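Local structure of cytochrome c552 (Thermochromatium tepidum, 5ZE8) at residues E296-Q301 with I390-V395; L325-A330 with A396-E401. The protein carries five heme c groups and, as a low-potential multiheme cytochrome of a purple sulfur photosynthetic bacterium, probably transfers electrons. All blocks are in the same frame, centred on the assembly; numbering follows the deposited sequence.

Contact 1: residues E296-Q301 with I390-V395; sequences EKIAAQ and IPAKGV
The flat groups that meet between I298 and I390 are backbone amides. I298 N donates to I390 O at 2.7 Å and lies in the plane of that carbonyl, while the return bond from I390 N to I298 O, 2.9 Å long, enters 20° off plane. The pair is thus gripped by two bonds, the hydrogen-bonded rung of an antiparallel ladder. A392 N reaches E296 O at 3.0 Å from farther off the carbonyl plane, by 30°, where the chain is already leaving the strand; the same oxygen also takes a bond from water 1, which in turn accepts from K393 N. The CB of P391 points away from the other strand, and K297 bends so that its CD lies 3.8 Å from P391 CA, against the backbone N-CA side of the proline ring.

I298 supplies most of the apolar contact. With CG1 anti to its own carbonyl carbon (chi1 -67°), it sends CG1 to A392 CB and meets V395 tip to tip, CD1 standing 3.8 Å from V395 CG1. Farther along the same face, I390 CD1 rests 4.0 Å from A300 CB. The second sheet packs against this patch: L325 lies against A300, A327 against I390 and V395, and W336 of strand 334-337 against I390 and P391.

Beyond P391 the chain makes a type II turn from A392 to V395, closed by V395 N bonding to A392 O, with G394 holding the positive phi it demands. The whole is a worked example of an edge strand ending in a tight turn that carries the chain from one antiparallel sheet into another packed against it, as in a beta sandwich.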
loop_
_atom_site.group_PDB
_atom_site.type_symbol
_atom_site.label_atom_id
_atom_site.label_comp_id
_atom_site.label_asym_id
_atom_site.label_seq_id
_atom_site.Cartn_x
_atom_site.Cartn_y
_atom_site.Cartn_z
ATOM N N GLU A 296 -38.265 -19.190 13.514
ATOM C CA GLU A 296 -37.367 -20.091 14.269
ATOM C C GLU A 296 -35.934 -19.912 13.798
ATOM O O GLU A 296 -35.114 -20.815 13.979
ATOM C CB GLU A 296 -37.793 -21.550 14.104
ATOM C CG GLU A 296 -39.237 -21.799 14.573
ATOM C CD GLU A 296 -39.460 -21.388 16.023
ATOM O OE1 GLU A 296 -40.497 -20.751 16.327
ATOM O OE2 GLU A 296 -38.554 -21.658 16.858
ATOM N N LYS A 297 -35.697 -18.765 13.141
ATOM C CA LYS A 297 -34.342 -18.296 12.765
ATOM C C LYS A 297 -33.983 -17.035 13.494
ATOM O O LYS A 297 -34.834 -16.284 14.049
ATOM C CB LYS A 297 -34.242 -18.019 11.238
ATOM C CG LYS A 297 -34.722 -19.117 10.303
ATOM C CD LYS A 297 -33.752 -20.247 10.102
ATOM C CE LYS A 297 -34.204 -21.157 8.943
ATOM N NZ LYS A 297 -34.351 -20.395 7.657
ATOM N N ILE A 298 -32.685 -16.737 13.428
ATOM C CA ILE A 298 -32.153 -15.459 13.860
ATOM C C ILE A 298 -31.726 -14.785 12.530
ATOM O O ILE A 298 -30.953 -15.334 11.786
ATOM C CB ILE A 298 -30.917 -15.624 14.764
ATOM C CG1 ILE A 298 -31.305 -16.273 16.099
ATOM C CG2 ILE A 298 -30.158 -14.298 14.876
ATOM C CD1 ILE A 298 -30.118 -16.966 16.705
ATOM N N ALA A 299 -32.308 -13.647 12.212
ATOM C CA ALA A 299 -31.842 -12.813 11.109
ATOM C C ALA A 299 -30.664 -11.956 11.607
ATOM O O ALA A 299 -30.778 -11.085 12.428
ATOM C CB ALA A 299 -32.964 -11.956 10.582
ATOM N N ALA A 300 -29.490 -12.211 11.024
ATOM C CA ALA A 300 -28.230 -11.561 11.432
ATOM C C ALA A 300 -27.848 -10.631 10.290
ATOM O O ALA A 300 -27.879 -11.019 9.184
ATOM C CB ALA A 300 -27.140 -12.647 11.662
ATOM N N GLN A 301 -27.573 -9.363 10.611
ATOM C CA GLN A 301 -27.163 -8.375 9.612
ATOM C C GLN A 301 -25.781 -7.937 9.949
ATOM O O GLN A 301 -25.543 -7.484 11.082
ATOM C CB GLN A 301 -28.105 -7.184 9.636
ATOM C CG GLN A 301 -29.532 -7.495 9.175
ATOM C CD GLN A 301 -30.432 -7.928 10.312
ATOM O OE1 GLN A 301 -30.513 -7.246 11.336
ATOM N NE2 GLN A 301 -31.130 -9.059 10.142
ATOM N N ILE A 390 -30.040 -17.716 10.399
ATOM C CA ILE A 390 -29.361 -18.696 11.252
ATOM C C ILE A 390 -30.454 -19.513 12.018
ATOM O O ILE A 390 -31.233 -18.937 12.744
ATOM C CB ILE A 390 -28.414 -18.050 12.308
ATOM C CG1 ILE A 390 -27.303 -17.208 11.591
ATOM C CG2 ILE A 390 -27.737 -19.148 13.135
ATOM C CD1 ILE A 390 -26.441 -16.454 12.546
ATOM N N PRO A 391 -30.401 -20.846 11.925
ATOM C CA PRO A 391 -31.345 -21.622 12.758
ATOM C C PRO A 391 -31.160 -21.262 14.246
ATOM O O PRO A 391 -30.002 -21.197 14.772
ATOM C CB PRO A 391 -30.964 -23.080 12.451
ATOM C CG PRO A 391 -30.158 -23.020 11.194
ATOM C CD PRO A 391 -29.506 -21.704 11.116
ATOM N N ALA A 392 -32.262 -20.976 14.969
ATOM C CA ALA A 392 -32.159 -20.413 16.296
ATOM C C ALA A 392 -31.926 -21.407 17.424
ATOM O O ALA A 392 -31.419 -21.003 18.450
ATOM C CB ALA A 392 -33.374 -19.522 16.618
ATOM N N LYS A 393 -32.290 -22.691 17.209
ATOM C CA LYS A 393 -32.158 -23.746 18.224
ATOM C C LYS A 393 -30.804 -23.792 18.917
ATOM O O LYS A 393 -29.772 -24.092 18.291
ATOM C CB LYS A 393 -32.484 -25.116 17.564
ATOM C CG LYS A 393 -32.028 -26.334 18.375
ATOM C CD LYS A 393 -32.782 -27.599 17.969
ATOM C CE LYS A 393 -33.934 -27.836 18.939
ATOM N NZ LYS A 393 -34.878 -28.907 18.509
ATOM N N GLY A 394 -30.793 -23.477 20.202
ATOM C CA GLY A 394 -29.634 -23.538 21.060
ATOM C C GLY A 394 -28.639 -22.403 20.989
ATOM O O GLY A 394 -27.650 -22.389 21.704
ATOM N N VAL A 395 -28.905 -21.456 20.122
ATOM C CA VAL A 395 -27.884 -20.381 19.880
ATOM C C VAL A 395 -27.914 -19.407 21.047
ATOM O O VAL A 395 -28.982 -18.830 21.312
ATOM C CB VAL A 395 -28.136 -19.622 18.560
ATOM C CG1 VAL A 395 -27.143 -18.479 18.417
ATOM C CG2 VAL A 395 -28.061 -20.570 17.353
HETATM O O HOH W 1 -34.160 -23.376 14.967
#

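Contact 2: residues L325-A330 with A396-E401; sequences LTAYDA and ALVRGE
Y328 and L397 lie side by side and point the same way, with Y328 CD1 4.1 Å from L397 CD2. The next bump along that face is the aliphatic root of R399, whose CB sits at the edge of the tyrosine ring, 4.1 Å from CE1; ring and guanidinium planes stand 80° apart. On the reverse face the fit is finer-grained. G400 has no side chain, and L325, its CG anti to the backbone N (chi1 -173°), lays CD1 against G400 CA at 3.8 Å while the same methyl touches V398 CG1. At the strand ends the methyl of A396 nestles on the backbone of the D329-A330 link, 3.6 Å from A330 N, and also meets A330 CB.

That fit coincides with a classic beta bulge: A396 N and L397 N both donate to Y328 O, at 2.8 and 3.2 Å respectively. Toward the other end, R399 grips E401 OE2 side-on through NE and NH2, and its NH1 forms a salt bridge to E432 of strand 426-434. One guanidinium shared by the carboxylates of E401 and E432 would probably favour the ionised form of both, offsetting part of their negative charge.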
loop_
_atom_site.group_PDB
_atom_site.type_symbol
_atom_site.label_atom_id
_atom_site.label_comp_id
_atom_site.label_asym_id
_atom_site.label_seq_id
_atom_site.Cartn_x
_atom_site.Cartn_y
_atom_site.Cartn_z
ATOM N N LEU A 325 -18.833 -15.615 10.185
ATOM C CA LEU A 325 -19.963 -15.413 11.055
ATOM C C LEU A 325 -20.354 -16.777 11.613
ATOM O O LEU A 325 -20.596 -17.727 10.873
ATOM C CB LEU A 325 -21.177 -14.797 10.369
ATOM C CG LEU A 325 -22.416 -14.363 11.142
ATOM C CD1 LEU A 325 -21.974 -13.214 12.066
ATOM C CD2 LEU A 325 -23.535 -13.926 10.206
ATOM N N THR A 326 -20.415 -16.836 12.937
ATOM C CA THR A 326 -20.509 -18.156 13.603
ATOM C C THR A 326 -21.524 -18.025 14.736
ATOM O O THR A 326 -21.502 -17.090 15.458
ATOM C CB THR A 326 -19.166 -18.629 14.148
ATOM O OG1 THR A 326 -18.107 -18.580 13.158
ATOM C CG2 THR A 326 -19.222 -20.072 14.685
ATOM N N ALA A 327 -22.372 -19.057 14.913
ATOM C CA ALA A 327 -23.338 -19.102 16.009
ATOM C C ALA A 327 -22.957 -20.248 16.924
ATOM O O ALA A 327 -22.555 -21.332 16.469
ATOM C CB ALA A 327 -24.731 -19.310 15.528
ATOM N N TYR A 328 -22.975 -19.975 18.213
ATOM C CA TYR A 328 -22.486 -20.955 19.232
ATOM C C TYR A 328 -23.612 -21.251 20.253
ATOM O O TYR A 328 -24.411 -20.348 20.533
ATOM C CB TYR A 328 -21.325 -20.379 20.050
ATOM C CG TYR A 328 -20.121 -20.024 19.202
ATOM C CD1 TYR A 328 -20.025 -18.756 18.616
ATOM C CD2 TYR A 328 -19.083 -20.924 18.987
ATOM C CE1 TYR A 328 -18.904 -18.437 17.834
ATOM C CE2 TYR A 328 -17.958 -20.594 18.231
ATOM C CZ TYR A 328 -17.903 -19.346 17.677
ATOM O OH TYR A 328 -16.758 -19.051 16.939
ATOM N N ASP A 329 -23.581 -22.492 20.825
ATOM C CA ASP A 329 -24.373 -22.777 21.950
ATOM C C ASP A 329 -23.718 -22.204 23.210
ATOM O O ASP A 329 -22.573 -21.669 23.215
ATOM C CB ASP A 329 -24.742 -24.304 22.047
ATOM C CG ASP A 329 -23.620 -25.189 22.491
ATOM O OD1 ASP A 329 -22.621 -24.756 23.085
ATOM O OD2 ASP A 329 -23.805 -26.442 22.262
ATOM N N ALA A 330 -24.412 -22.366 24.375
ATOM C CA ALA A 330 -23.910 -21.818 25.629
ATOM C C ALA A 330 -22.716 -22.541 26.216
ATOM O O ALA A 330 -22.157 -22.098 27.244
ATOM C CB ALA A 330 -25.082 -21.748 26.636
ATOM N N ALA A 396 -26.757 -19.261 21.701
ATOM C CA ALA A 396 -26.510 -18.350 22.781
ATOM C C ALA A 396 -25.676 -17.132 22.334
ATOM O O ALA A 396 -25.769 -16.076 22.952
ATOM C CB ALA A 396 -25.872 -19.098 23.935
ATOM N N LEU A 397 -24.874 -17.265 21.259
ATOM C CA LEU A 397 -23.949 -16.182 20.856
ATOM C C LEU A 397 -23.832 -16.211 19.340
ATOM O O LEU A 397 -23.670 -17.282 18.798
ATOM C CB LEU A 397 -22.599 -16.492 21.400
ATOM C CG LEU A 397 -21.492 -15.517 21.072
ATOM C CD1 LEU A 397 -21.902 -14.127 21.612
ATOM C CD2 LEU A 397 -20.214 -16.006 21.718
ATOM N N VAL A 398 -23.853 -15.039 18.702
ATOM C CA VAL A 398 -23.525 -14.915 17.258
ATOM C C VAL A 398 -22.296 -13.985 17.238
ATOM O O VAL A 398 -22.297 -12.928 17.886
ATOM C CB VAL A 398 -24.676 -14.343 16.463
ATOM C CG1 VAL A 398 -24.338 -14.193 15.022
ATOM C CG2 VAL A 398 -25.912 -15.259 16.500
ATOM N N ARG A 399 -21.253 -14.369 16.482
ATOM C CA ARG A 399 -19.965 -13.654 16.538
ATOM C C ARG A 399 -19.535 -13.498 15.091
ATOM O O ARG A 399 -19.430 -14.482 14.340
ATOM C CB ARG A 399 -18.940 -14.366 17.383
ATOM C CG ARG A 399 -17.543 -13.746 17.302
ATOM C CD ARG A 399 -16.733 -14.339 18.412
ATOM N NE ARG A 399 -15.331 -14.037 18.221
ATOM C CZ ARG A 399 -14.542 -13.394 19.050
ATOM N NH1 ARG A 399 -14.943 -12.886 20.231
ATOM N NH2 ARG A 399 -13.283 -13.245 18.686
ATOM N N GLY A 400 -19.249 -12.237 14.731
ATOM C CA GLY A 400 -18.673 -11.930 13.444
ATOM C C GLY A 400 -17.246 -11.511 13.552
ATOM O O GLY A 400 -16.881 -10.749 14.474
ATOM N N GLU A 401 -16.437 -11.957 12.584
ATOM C CA GLU A 401 -15.049 -11.660 12.568
ATOM C C GLU A 401 -14.652 -11.273 11.153
ATOM O O GLU A 401 -15.032 -11.942 10.206
ATOM C CB GLU A 401 -14.189 -12.845 13.002
ATOM C CG GLU A 401 -14.365 -13.254 14.447
ATOM C CD GLU A 401 -13.600 -14.510 14.862
ATOM O OE1 GLU A 401 -12.977 -15.232 14.055
ATOM O OE2 GLU A 401 -13.536 -14.790 16.092
HETATM O O HOH W 2 -16.921 -16.122 13.523
HETATM O O HOH W 3 -16.096 -16.629 16.039
#

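Overall arrangement
The two contacts belong to one strand-rich region, with centres about 10 Å apart, and illustrate how sheets are sewn together. Strands 297-306 and 320-328 follow one another in the chain, as do 383-391 and 397-405, so each contact takes one member of both pairs. A327 is one place where the two contacts touch: its CB lies 3.8 Å from I390 CG2 and 3.9 Å from V395 CG1. The turn ending at V395 leads directly into the bulge at A396 and L397. The centres of contact 1 and contact 2 lie about 39 and 33 Å from that of the chain, toward the end of the molecule away from the hemes, consistent with plain structural packing.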